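Probable signal peptide protein (Ralstonia solanacearum, PDB 2QGU) binds a phospholipid in an internal pocket and, as a member of the MlaC family, probably carries phospholipids across the periplasm between the outer and inner membranes. Local coordinates at residues A[73-78]-A[96-101]; A[117-122]-A[139-144]; A[133-138]-A[152-157]. The protein carries 13 engineered substitutions. All coordinates share one frame; numbering follows the deposited sequence. Where two conformers were deposited one is given.

In the fold
The contacts run from a helical core to the edge of the sheet near the lipid phosphate. Contact 1, where helices 74-82 and 91-114 cross, is largely buried and relies on rings and methyl groups. Contacts 2 and 3 are partly buried backbone pairings of one antiparallel sheet. They share strand 134-143, which pairs with 120-123 in contact 2 and with 146-157 in contact 3. Contact 2 adds amides that reach the phospholipid, whereas contact 3 has one mostly apolar face and one mostly charged. F74 of contact 1 and Y152 of contact 3 line the same pocket. Salt bridges from R76 to D134 and E155 join contacts 1 and 3. Contact 2 lies across the chain's centre from contact 1, their centres about 27 Å apart.

Contact 1 of 3, residues A[73-78]-A[96-101]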
loop_
_atom_site.group_PDB
_atom_site.type_symbol
_atom_site.label_atom_id
_atom_site.label_comp_id
_atom_site.label_asym_id
_atom_site.label_seq_id
_atom_site.Cartn_x
_atom_site.Cartn_y
_atom_site.Cartn_z
ATOM N N ASP A 73 1.324 -7.334 3.885
ATOM C CA ASP A 73 2.685 -7.858 3.827
ATOM C C ASP A 73 3.508 -6.919 2.958
ATOM O O ASP A 73 3.780 -7.197 1.778
ATOM C CB ASP A 73 2.703 -9.291 3.282
ATOM C CG ASP A 73 4.095 -9.917 3.290
ATOM O OD1 ASP A 73 5.076 -9.248 3.697
ATOM O OD2 ASP A 73 4.203 -11.089 2.882
ATOM N N PHE A 74 3.894 -5.795 3.552
ATOM C CA PHE A 74 4.616 -4.772 2.810
ATOM C C PHE A 74 6.057 -5.176 2.477
ATOM O O PHE A 74 6.651 -4.634 1.545
ATOM C CB PHE A 74 4.556 -3.405 3.502
ATOM C CG PHE A 74 4.918 -2.270 2.591
ATOM C CD1 PHE A 74 4.058 -1.875 1.572
ATOM C CD2 PHE A 74 6.131 -1.614 2.729
ATOM C CE1 PHE A 74 4.389 -0.838 0.710
ATOM C CE2 PHE A 74 6.471 -0.568 1.871
ATOM C CZ PHE A 74 5.598 -0.182 0.858
ATOM N N LYS A 75 6.608 -6.136 3.219
ATOM C CA LYS A 75 7.905 -6.687 2.858
ATOM C C LYS A 75 7.808 -7.338 1.477
ATOM O O LYS A 75 8.691 -7.144 0.634
ATOM C CB LYS A 75 8.389 -7.685 3.904
ATOM C CG LYS A 75 9.806 -8.165 3.665
ATOM C CD LYS A 75 10.242 -9.094 4.775
ATOM C CE LYS A 75 11.709 -9.444 4.656
ATOM N NZ LYS A 75 12.093 -10.451 5.688
ATOM N N ARG A 76 6.731 -8.089 1.232
ATOM C CA ARG A 76 6.528 -8.662 -0.101
ATOM C C ARG A 76 6.379 -7.582 -1.174
ATOM O O ARG A 76 6.965 -7.693 -2.244
ATOM C CB ARG A 76 5.357 -9.651 -0.162
ATOM C CG ARG A 76 5.225 -10.247 -1.563
ATOM C CD ARG A 76 4.369 -11.489 -1.672
ATOM N NE ARG A 76 4.377 -11.937 -3.067
ATOM C CZ ARG A 76 3.475 -12.745 -3.615
ATOM N NH1 ARG A 76 2.477 -13.232 -2.895
ATOM N NH2 ARG A 76 3.578 -13.067 -4.897
ATOM N N THR A 77 5.600 -6.537 -0.887
ATOM C CA THR A 77 5.463 -5.426 -1.827
ATOM C C THR A 77 6.832 -4.865 -2.198
ATOM O O THR A 77 7.104 -4.583 -3.363
ATOM C CB THR A 77 4.611 -4.296 -1.240
ATOM O OG1 THR A 77 3.483 -4.854 -0.555
ATOM C CG2 THR A 77 4.132 -3.353 -2.344
ATOM N N THR A 78 7.689 -4.713 -1.190
ATOM C CA THR A 78 9.025 -4.163 -1.396
ATOM C C THR A 78 9.903 -5.131 -2.182
ATOM O O THR A 78 10.643 -4.714 -3.071
ATOM C CB THR A 78 9.685 -3.799 -0.058
ATOM O OG1 THR A 78 8.855 -2.859 0.637
ATOM C CG2 THR A 78 11.056 -3.159 -0.284
ATOM N N GLN A 96 15.855 -0.346 5.260
ATOM C CA GLN A 96 15.799 1.078 4.919
ATOM C C GLN A 96 14.900 1.339 3.718
ATOM O O GLN A 96 14.142 2.312 3.710
ATOM C CB GLN A 96 17.199 1.629 4.643
ATOM C CG GLN A 96 18.100 1.637 5.870
ATOM C CD GLN A 96 19.529 2.022 5.562
ATOM O OE1 GLN A 96 19.942 2.092 4.406
ATOM N NE2 GLN A 96 20.302 2.267 6.611
ATOM N N ILE A 97 15.002 0.473 2.712
ATOM C CA ILE A 97 14.169 0.587 1.510
ATOM C C ILE A 97 12.688 0.340 1.809
ATOM O O ILE A 97 11.835 1.102 1.352
ATOM C CB ILE A 97 14.710 -0.291 0.354
ATOM C CG1 ILE A 97 16.038 0.290 -0.146
ATOM C CG2 ILE A 97 13.709 -0.372 -0.805
ATOM C CD1 ILE A 97 16.881 -0.659 -0.974
ATOM N N GLN A 98 12.384 -0.704 2.575
ATOM C CA GLN A 98 10.999 -0.930 2.989
ATOM C C GLN A 98 10.437 0.282 3.736
ATOM O O GLN A 98 9.329 0.735 3.444
ATOM C CB GLN A 98 10.856 -2.195 3.838
ATOM C CG GLN A 98 9.395 -2.551 4.097
ATOM C CD GLN A 98 9.187 -3.712 5.058
ATOM O OE1 GLN A 98 8.141 -3.801 5.701
ATOM N NE2 GLN A 98 10.165 -4.602 5.153
ATOM N N ASP A 99 11.206 0.808 4.687
ATOM C CA ASP A 99 10.761 1.950 5.482
ATOM C C ASP A 99 10.581 3.205 4.628
ATOM O O ASP A 99 9.595 3.928 4.776
ATOM C CB ASP A 99 11.735 2.217 6.633
ATOM C CG ASP A 99 11.740 1.109 7.678
ATOM O OD1 ASP A 99 10.865 0.219 7.633
ATOM O OD2 ASP A 99 12.628 1.131 8.556
ATOM N N GLY A 100 11.526 3.452 3.721
ATOM C CA GLY A 100 11.459 4.628 2.850
ATOM C C GLY A 100 10.333 4.544 1.834
ATOM O O GLY A 100 9.680 5.544 1.538
ATOM N N PHE A 101 10.127 3.347 1.289
ATOM C CA PHE A 101 9.039 3.076 0.348
ATOM C C PHE A 101 7.676 3.228 1.047
ATOM O O PHE A 101 6.774 3.888 0.522
ATOM C CB PHE A 101 9.260 1.675 -0.248
ATOM C CG PHE A 101 8.287 1.262 -1.334
ATOM C CD1 PHE A 101 7.630 2.188 -2.143
ATOM C CD2 PHE A 101 8.094 -0.095 -1.581
ATOM C CE1 PHE A 101 6.754 1.757 -3.144
ATOM C CE2 PHE A 101 7.226 -0.534 -2.575
ATOM C CZ PHE A 101 6.560 0.392 -3.359
#
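F74 and F101 meet where helix 74-82 crosses helix 91-114, a helix-helix packing in the helical part of the MlaC fold. The axes of segments 74-78 and 96-101 come within 9.7 Å at an angle of 101°, a nearly perpendicular crossing. The aromatic contact is oblique, with ring planes at 43°: CZ of F74 sits over one face of the F101 ring, toward its rim, 3.5 Å from CD2 of F101. Having CG anti to the backbone N (chi1 -163°) carries the F74 ring across to the other helix, where it also touches the bound phospholipid; an apolar ring suits both surroundings. F181 and Y177 add further aromatic contacts to F101.

Aliphatic contacts lie beside the rings. The extended Q98 runs past F74, CG lying 3.7 Å from CD2 of F74, and lays its amide across K75, NE2 3.8 Å from CB of K75. A methyl pair, T78 CG2 and I97 CG2, meets at 3.9 Å.

The polar bonds here lie within segment 73-78 or go elsewhere in the chain. T77 OG1 bonds to Y164 O. N-cap D73 accepts from R76 N through OD1. T78 OG1 donates to F74 O at 3.0 Å, reaching that oxygen from the face opposite to T78 N.

Contact 2 of 3, residues A[117-122]-A[139-144]; sequences RNQTVA and STVNNN. Engineered in segment 117-122: A122 (natural residue Ser). With PEF (di-palmitoyl-3-sn-phosphatidylethanolamine), chain B.
Q119 and N143 lie side by side beside the phosphate and an ester carbonyl of the phospholipid, their amides nearly coplanar with planes 11° apart. N143 ND2 donates to the phosphate oxygen O1P of the lipid at 2.9 Å, a fairly straight bond (163°). Q119 NE2 donates to N143 OD1 at 2.9 Å. A second, weak bond runs from Q119 NE2 to the ester carbonyl O5 of the lipid at 3.3 Å.

Behind these donors, Q119 OE1 accepts from R117 N at 2.9 Å, in the carbonyl plane, so the backbone of the loop at R117 sets which way the amide faces. A bend at chi2 (86°) folds the glutamine back toward this donor, and its CG rests 3.8 Å from V141 CG1. The ND2 of N143 that meets the lipid also bonds E146 OE1, while K47 NZ bonds the backbone O of Q119 and holds the main chain there.

The backbone pairing of strands 120-123 and 134-143, a beta hairpin, carries these side chains. A122, an engineered residue, makes a hydrogen-bonded antiparallel pair with T140: A122 N to T140 O at 2.9 Å and T140 N to A122 O at 2.8 Å. V121 and V141 form the adjoining non-hydrogen-bonded pair. On the T120 and N142 side, a water links N118 O with T120 OG1 and weakly with N142 ND2.

Uncharged amides thus meet the lipid here, giving N-H groups to the phosphate and to an ester carbonyl, with N143 ND2 lying between, and donating to, two groups that are probably both negative.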
loop_
_atom_site.group_PDB
_atom_site.type_symbol
_atom_site.label_atom_id
_atom_site.label_comp_id
_atom_site.label_asym_id
_atom_site.label_seq_id
_atom_site.Cartn_x
_atom_site.Cartn_y
_atom_site.Cartn_z
ATOM N N ARG A 117 -14.814 11.534 3.749
ATOM C CA ARG A 117 -15.965 12.026 4.508
ATOM C C ARG A 117 -17.099 11.004 4.498
ATOM O O ARG A 117 -17.490 10.486 5.544
ATOM C CB ARG A 117 -16.471 13.368 3.951
ATOM C CG ARG A 117 -15.488 14.537 4.019
ATOM C CD ARG A 117 -15.201 14.984 5.448
ATOM N NE ARG A 117 -14.318 16.149 5.474
ATOM C CZ ARG A 117 -12.989 16.094 5.452
ATOM N NH1 ARG A 117 -12.354 14.926 5.397
ATOM N NH2 ARG A 117 -12.287 17.221 5.483
ATOM N N ASN A 118 -17.619 10.712 3.309
ATOM C CA ASN A 118 -18.815 9.885 3.178
ATOM C C ASN A 118 -18.627 8.619 2.341
ATOM O O ASN A 118 -19.597 7.908 2.052
ATOM C CB ASN A 118 -19.969 10.712 2.599
ATOM C CG ASN A 118 -20.255 11.973 3.396
ATOM O OD1 ASN A 118 -20.321 13.068 2.837
ATOM N ND2 ASN A 118 -20.414 11.828 4.704
ATOM N N GLN A 119 -17.383 8.332 1.957
ATOM C CA GLN A 119 -17.098 7.209 1.063
ATOM C C GLN A 119 -17.592 5.889 1.610
ATOM O O GLN A 119 -17.419 5.590 2.790
ATOM C CB GLN A 119 -15.601 7.088 0.780
ATOM C CG GLN A 119 -15.076 8.089 -0.226
ATOM C CD GLN A 119 -14.696 9.412 0.399
ATOM O OE1 GLN A 119 -14.961 9.662 1.581
ATOM N NE2 GLN A 119 -14.072 10.270 -0.392
ATOM N N THR A 120 -18.212 5.112 0.727
ATOM C CA THR A 120 -18.602 3.742 1.006
ATOM C C THR A 120 -17.975 2.858 -0.069
ATOM O O THR A 120 -17.558 3.350 -1.116
ATOM C CB THR A 120 -20.134 3.570 0.984
ATOM O OG1 THR A 120 -20.643 3.985 -0.286
ATOM C CG2 THR A 120 -20.801 4.380 2.108
ATOM N N VAL A 121 -17.917 1.556 0.188
ATOM C CA VAL A 121 -17.269 0.629 -0.740
ATOM C C VAL A 121 -18.136 -0.599 -1.005
ATOM O O VAL A 121 -18.715 -1.180 -0.079
ATOM C CB VAL A 121 -15.842 0.237 -0.250
ATOM C CG1 VAL A 121 -15.875 -0.299 1.174
ATOM C CG2 VAL A 121 -15.175 -0.753 -1.197
ATOM N N ALA A 122 -18.230 -0.964 -2.281
ATOM C CA ALA A 122 -18.949 -2.150 -2.712
ATOM C C ALA A 122 -17.924 -3.118 -3.280
ATOM O O ALA A 122 -16.993 -2.707 -3.984
ATOM C CB ALA A 122 -19.972 -1.789 -3.761
ATOM N N SER A 139 -12.988 -4.076 -5.860
ATOM C CA SER A 139 -13.952 -3.213 -5.187
ATOM C C SER A 139 -14.110 -1.874 -5.896
ATOM O O SER A 139 -13.284 -1.492 -6.734
ATOM C CB SER A 139 -13.543 -2.981 -3.725
ATOM O OG SER A 139 -12.558 -1.961 -3.607
ATOM N N THR A 140 -15.189 -1.175 -5.545
ATOM C CA THR A 140 -15.468 0.161 -6.056
ATOM C C THR A 140 -15.828 1.062 -4.883
ATOM O O THR A 140 -16.784 0.787 -4.145
ATOM C CB THR A 140 -16.657 0.161 -7.050
ATOM O OG1 THR A 140 -16.474 -0.842 -8.061
ATOM C CG2 THR A 140 -16.799 1.524 -7.705
ATOM N N VAL A 141 -15.059 2.129 -4.711
ATOM C CA VAL A 141 -15.344 3.146 -3.706
ATOM C C VAL A 141 -16.268 4.182 -4.342
ATOM O O VAL A 141 -16.013 4.635 -5.463
ATOM C CB VAL A 141 -14.045 3.839 -3.225
ATOM C CG1 VAL A 141 -14.347 4.930 -2.202
ATOM C CG2 VAL A 141 -13.084 2.816 -2.635
ATOM N N ASN A 142 -17.344 4.543 -3.642
ATOM C CA ASN A 142 -18.142 5.690 -4.060
ATOM C C ASN A 142 -17.491 6.967 -3.540
ATOM O O ASN A 142 -17.558 7.265 -2.347
ATOM C CB ASN A 142 -19.586 5.597 -3.562
ATOM C CG ASN A 142 -20.389 6.832 -3.916
ATOM O OD1 ASN A 142 -20.096 7.507 -4.905
ATOM N ND2 ASN A 142 -21.393 7.147 -3.104
ATOM N N ASN A 143 -16.840 7.697 -4.443
ATOM C CA ASN A 143 -16.158 8.936 -4.101
ATOM C C ASN A 143 -16.985 10.135 -4.529
ATOM O O ASN A 143 -16.783 10.680 -5.614
ATOM C CB ASN A 143 -14.775 8.983 -4.771
ATOM C CG ASN A 143 -14.006 10.251 -4.435
ATOM O OD1 ASN A 143 -14.025 10.717 -3.299
ATOM N ND2 ASN A 143 -13.328 10.819 -5.432
ATOM N N ASN A 144 -17.919 10.541 -3.667
ATOM C CA ASN A 144 -18.815 11.672 -3.955
ATOM C C ASN A 144 -19.498 11.500 -5.321
ATOM O O ASN A 144 -19.622 12.457 -6.093
ATOM C CB ASN A 144 -18.064 13.018 -3.890
ATOM C CG ASN A 144 -17.252 13.193 -2.610
ATOM O OD1 ASN A 144 -16.027 13.355 -2.653
ATOM N ND2 ASN A 144 -17.930 13.170 -1.469
HETATM C C2 PEF B . -9.133 10.017 -4.281
HETATM C C1 PEF B . -9.542 11.144 -5.229
HETATM N N PEF B . -8.552 16.897 -6.315
HETATM C C3 PEF B . -10.306 9.658 -3.392
HETATM C C4 PEF B . -8.167 14.482 -6.186
HETATM C C5 PEF B . -7.916 15.756 -6.989
HETATM C C10 PEF B . -7.370 8.693 -5.050
HETATM C C11 PEF B . -6.822 7.364 -5.554
HETATM C C12 PEF B . -7.170 6.249 -4.568
HETATM C C13 PEF B . -6.332 6.418 -3.305
HETATM C C14 PEF B . -6.418 5.196 -2.410
HETATM C C15 PEF B . -5.508 5.383 -1.199
HETATM C C16 PEF B . -5.322 4.062 -0.457
HETATM C C17 PEF B . -4.195 4.162 0.566
HETATM C C18 PEF B . -2.848 3.819 -0.072
HETATM C C19 PEF B . -2.015 2.943 0.860
HETATM C C20 PEF B . -1.212 3.805 1.840
HETATM C C21 PEF B . -0.435 2.930 2.821
HETATM C C22 PEF B . 0.809 2.341 2.157
HETATM C C23 PEF B . 1.717 1.670 3.186
HETATM C C24 PEF B . 1.456 0.167 3.258
HETATM C C25 PEF B . 1.916 -0.403 4.598
HETATM C C30 PEF B . -11.016 8.073 -1.848
HETATM C C31 PEF B . -10.967 7.036 -0.903
HETATM C C32 PEF B . -9.713 6.678 -0.427
HETATM C C33 PEF B . -9.841 5.746 0.795
HETATM C C34 PEF B . -9.568 4.272 0.451
HETATM C C35 PEF B . -8.981 3.491 1.643
HETATM C C36 PEF B . -8.391 2.293 1.227
HETATM C C37 PEF B . -7.690 1.641 2.246
HETATM C C38 PEF B . -7.124 0.452 1.773
HETATM C C39 PEF B . -6.213 -0.230 2.804
HETATM C C40 PEF B . -5.390 -1.375 2.179
HETATM C C41 PEF B . -4.065 -0.865 1.582
HETATM C C42 PEF B . -3.031 -1.989 1.447
HETATM C C43 PEF B . -1.917 -1.610 0.461
HETATM C C44 PEF B . -0.822 -2.682 0.410
HETATM C C45 PEF B . 0.286 -2.304 -0.576
HETATM O O4 PEF B . -6.591 9.568 -4.660
HETATM O O5 PEF B . -12.130 8.377 -2.262
HETATM O O2 PEF B . -8.723 8.866 -5.041
HETATM O O3 PEF B . -9.921 8.749 -2.329
HETATM O O1P PEF B . -11.764 13.276 -5.531
HETATM O O2P PEF B . -10.234 14.732 -4.088
HETATM O O3P PEF B . -9.628 12.368 -4.495
HETATM O O4P PEF B . -9.529 14.056 -6.370
HETATM P P PEF B . -10.402 13.649 -5.075
HETATM O O HOH W 1 -20.724 6.720 -0.216
#

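Contact 3 of 3, residues A[133-138]-A[152-157]. Engineered in segment 152-157: V154 (natural residue Met).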
loop_
_atom_site.group_PDB
_atom_site.type_symbol
_atom_site.label_atom_id
_atom_site.label_comp_id
_atom_site.label_asym_id
_atom_site.label_seq_id
_atom_site.Cartn_x
_atom_site.Cartn_y
_atom_site.Cartn_z
ATOM N N THR A 133 -4.587 -19.549 -2.796
ATOM C CA THR A 133 -3.840 -18.855 -1.741
ATOM C C THR A 133 -3.241 -17.514 -2.169
ATOM O O THR A 133 -2.638 -16.813 -1.357
ATOM C CB THR A 133 -2.720 -19.737 -1.174
ATOM O OG1 THR A 133 -1.877 -20.159 -2.249
ATOM C CG2 THR A 133 -3.302 -20.954 -0.444
ATOM N N ASP A 134 -3.396 -17.165 -3.445
ATOM C CA ASP A 134 -2.908 -15.893 -3.960
ATOM C C ASP A 134 -3.947 -15.378 -4.943
ATOM O O ASP A 134 -4.061 -15.874 -6.069
ATOM C CB ASP A 134 -1.535 -16.057 -4.617
ATOM C CG ASP A 134 -0.753 -14.760 -4.655
ATOM O OD1 ASP A 134 -1.343 -13.717 -4.989
ATOM O OD2 ASP A 134 0.452 -14.771 -4.331
ATOM N N VAL A 135 -4.710 -14.386 -4.501
ATOM C CA VAL A 135 -5.974 -14.030 -5.157
ATOM C C VAL A 135 -6.116 -12.519 -5.313
ATOM O O VAL A 135 -5.316 -11.750 -4.768
ATOM C CB VAL A 135 -7.192 -14.592 -4.363
ATOM C CG1 VAL A 135 -7.058 -16.107 -4.164
ATOM C CG2 VAL A 135 -7.329 -13.895 -3.021
ATOM N N VAL A 136 -7.139 -12.100 -6.057
ATOM C CA VAL A 136 -7.461 -10.682 -6.203
ATOM C C VAL A 136 -8.855 -10.422 -5.645
ATOM O O VAL A 136 -9.784 -11.188 -5.897
ATOM C CB VAL A 136 -7.342 -10.241 -7.686
ATOM C CG1 VAL A 136 -7.930 -8.843 -7.929
ATOM C CG2 VAL A 136 -5.881 -10.284 -8.129
ATOM N N VAL A 137 -8.972 -9.354 -4.859
ATOM C CA VAL A 137 -10.256 -8.849 -4.371
ATOM C C VAL A 137 -10.513 -7.515 -5.062
ATOM O O VAL A 137 -9.658 -6.624 -5.036
ATOM C CB VAL A 137 -10.234 -8.664 -2.833
ATOM C CG1 VAL A 137 -11.493 -7.949 -2.336
ATOM C CG2 VAL A 137 -10.055 -10.012 -2.133
ATOM N N ARG A 138 -11.675 -7.392 -5.700
ATOM C CA ARG A 138 -11.991 -6.199 -6.477
ATOM C C ARG A 138 -13.111 -5.400 -5.823
ATOM O O ARG A 138 -14.070 -5.966 -5.296
ATOM C CB ARG A 138 -12.368 -6.570 -7.912
ATOM C CG ARG A 138 -11.307 -7.407 -8.644
ATOM C CD ARG A 138 -11.595 -7.483 -10.139
ATOM N NE ARG A 138 -11.450 -6.164 -10.756
ATOM C CZ ARG A 138 -12.126 -5.740 -11.817
ATOM N NH1 ARG A 138 -13.037 -6.511 -12.402
ATOM N NH2 ARG A 138 -11.911 -4.518 -12.276
ATOM N N TYR A 152 -7.098 -5.496 -4.869
ATOM C CA TYR A 152 -6.064 -5.904 -3.926
ATOM C C TYR A 152 -5.547 -7.276 -4.265
ATOM O O TYR A 152 -6.333 -8.159 -4.608
ATOM C CB TYR A 152 -6.635 -5.953 -2.505
ATOM C CG TYR A 152 -7.302 -4.675 -2.089
ATOM C CD1 TYR A 152 -6.587 -3.689 -1.414
ATOM C CD2 TYR A 152 -8.648 -4.441 -2.378
ATOM C CE1 TYR A 152 -7.188 -2.503 -1.035
ATOM C CE2 TYR A 152 -9.268 -3.248 -2.002
ATOM C CZ TYR A 152 -8.525 -2.282 -1.331
ATOM O OH TYR A 152 -9.089 -1.087 -0.937
ATOM N N ARG A 153 -4.233 -7.460 -4.181
ATOM C CA ARG A 153 -3.660 -8.801 -4.200
ATOM C C ARG A 153 -3.520 -9.269 -2.762
ATOM O O ARG A 153 -3.035 -8.528 -1.901
ATOM C CB ARG A 153 -2.314 -8.843 -4.930
ATOM C CG ARG A 153 -2.421 -8.628 -6.426
ATOM C CD ARG A 153 -1.258 -9.254 -7.180
ATOM N NE ARG A 153 -1.406 -9.063 -8.619
ATOM C CZ ARG A 153 -2.089 -9.868 -9.430
ATOM N NH1 ARG A 153 -2.692 -10.955 -8.959
ATOM N NH2 ARG A 153 -2.161 -9.590 -10.724
ATOM N N VAL A 154 -3.970 -10.493 -2.505
ATOM C CA VAL A 154 -4.012 -11.028 -1.151
ATOM C C VAL A 154 -3.412 -12.421 -1.146
ATOM O O VAL A 154 -3.730 -13.242 -2.001
ATOM C CB VAL A 154 -5.467 -11.072 -0.585
ATOM C CG1 VAL A 154 -5.447 -10.975 0.924
ATOM C CG2 VAL A 154 -6.333 -9.940 -1.168
ATOM N N GLU A 155 -2.520 -12.671 -0.192
ATOM C CA GLU A 155 -1.864 -13.968 -0.078
ATOM C C GLU A 155 -2.132 -14.579 1.291
ATOM O O GLU A 155 -2.045 -13.888 2.308
ATOM C CB GLU A 155 -0.356 -13.837 -0.308
ATOM C CG GLU A 155 0.372 -15.181 -0.231
ATOM C CD GLU A 155 1.887 -15.083 -0.250
ATOM O OE1 GLU A 155 2.445 -13.964 -0.224
ATOM O OE2 GLU A 155 2.525 -16.163 -0.283
ATOM N N LYS A 156 -2.443 -15.875 1.307
ATOM C CA LYS A 156 -2.702 -16.578 2.554
ATOM C C LYS A 156 -1.392 -17.094 3.122
ATOM O O LYS A 156 -0.796 -18.025 2.573
ATOM C CB LYS A 156 -3.689 -17.730 2.355
ATOM C CG LYS A 156 -4.297 -18.214 3.661
ATOM C CD LYS A 156 -5.355 -19.266 3.421
ATOM C CE LYS A 156 -6.082 -19.596 4.709
ATOM N NZ LYS A 156 -7.233 -20.505 4.447
ATOM N N SER A 157 -0.962 -16.455 4.210
ATOM C CA SER A 157 0.251 -16.813 4.939
ATOM C C SER A 157 -0.117 -17.775 6.068
ATOM O O SER A 157 -1.300 -17.923 6.378
ATOM C CB SER A 157 0.916 -15.550 5.514
ATOM O OG SER A 157 0.144 -14.958 6.556
HETATM O O HOH W 2 -2.984 -12.170 -6.455
#
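The guanidinium of R153, in the conformer described, meets V136 obliquely, NH1 lying 3.4 Å from CG2 of the valine. A water sits in plane at the guanidinium edge, accepting from R153 NH1 at 2.8 Å and donating to D134 OD1 at 2.7 Å, so arginine and aspartate are joined indirectly; D134 OD1 is also hydrogen-bonded to Y164 OH, and W172 adds a cation-pi contact to R153. The Y152 ring has V137 O at its edge, 3.6 Å from CD2. The carboxylates of D134 and E155 are turned only 19° apart, with OD2 of D134 and OE1 of E155 4.6 Å from each other. R76 bridges both by salt bridges, which probably offsets the repulsion between them.

Between the two faces runs regular antiparallel pairing. V135 and V154 exchange two backbone bonds, V135 N to V154 O and V154 N to V135 O, and V137 pairs likewise with Y152. K156 N bonds to T133 O at 2.8 Å, tying in the end of the hairpin. Branched V135 and V137 suit the extended chain and the apolar face. CG2 of V137 touches CG2 of V154, an engineered residue, at 3.8 Å.

Side chains alternate across the sheet. D134, V136, R153 and E155 share one face, which R76 of helix 74-82 approaches. V135, V137, Y152 and V154 share the other, where A31, Q32, V35 and V39 of helix 31-47 pack and Y152 touches the phospholipid. Strand 160-168 continues the sheet beyond 146-157, bringing W161 against V154 and I166 against Y152.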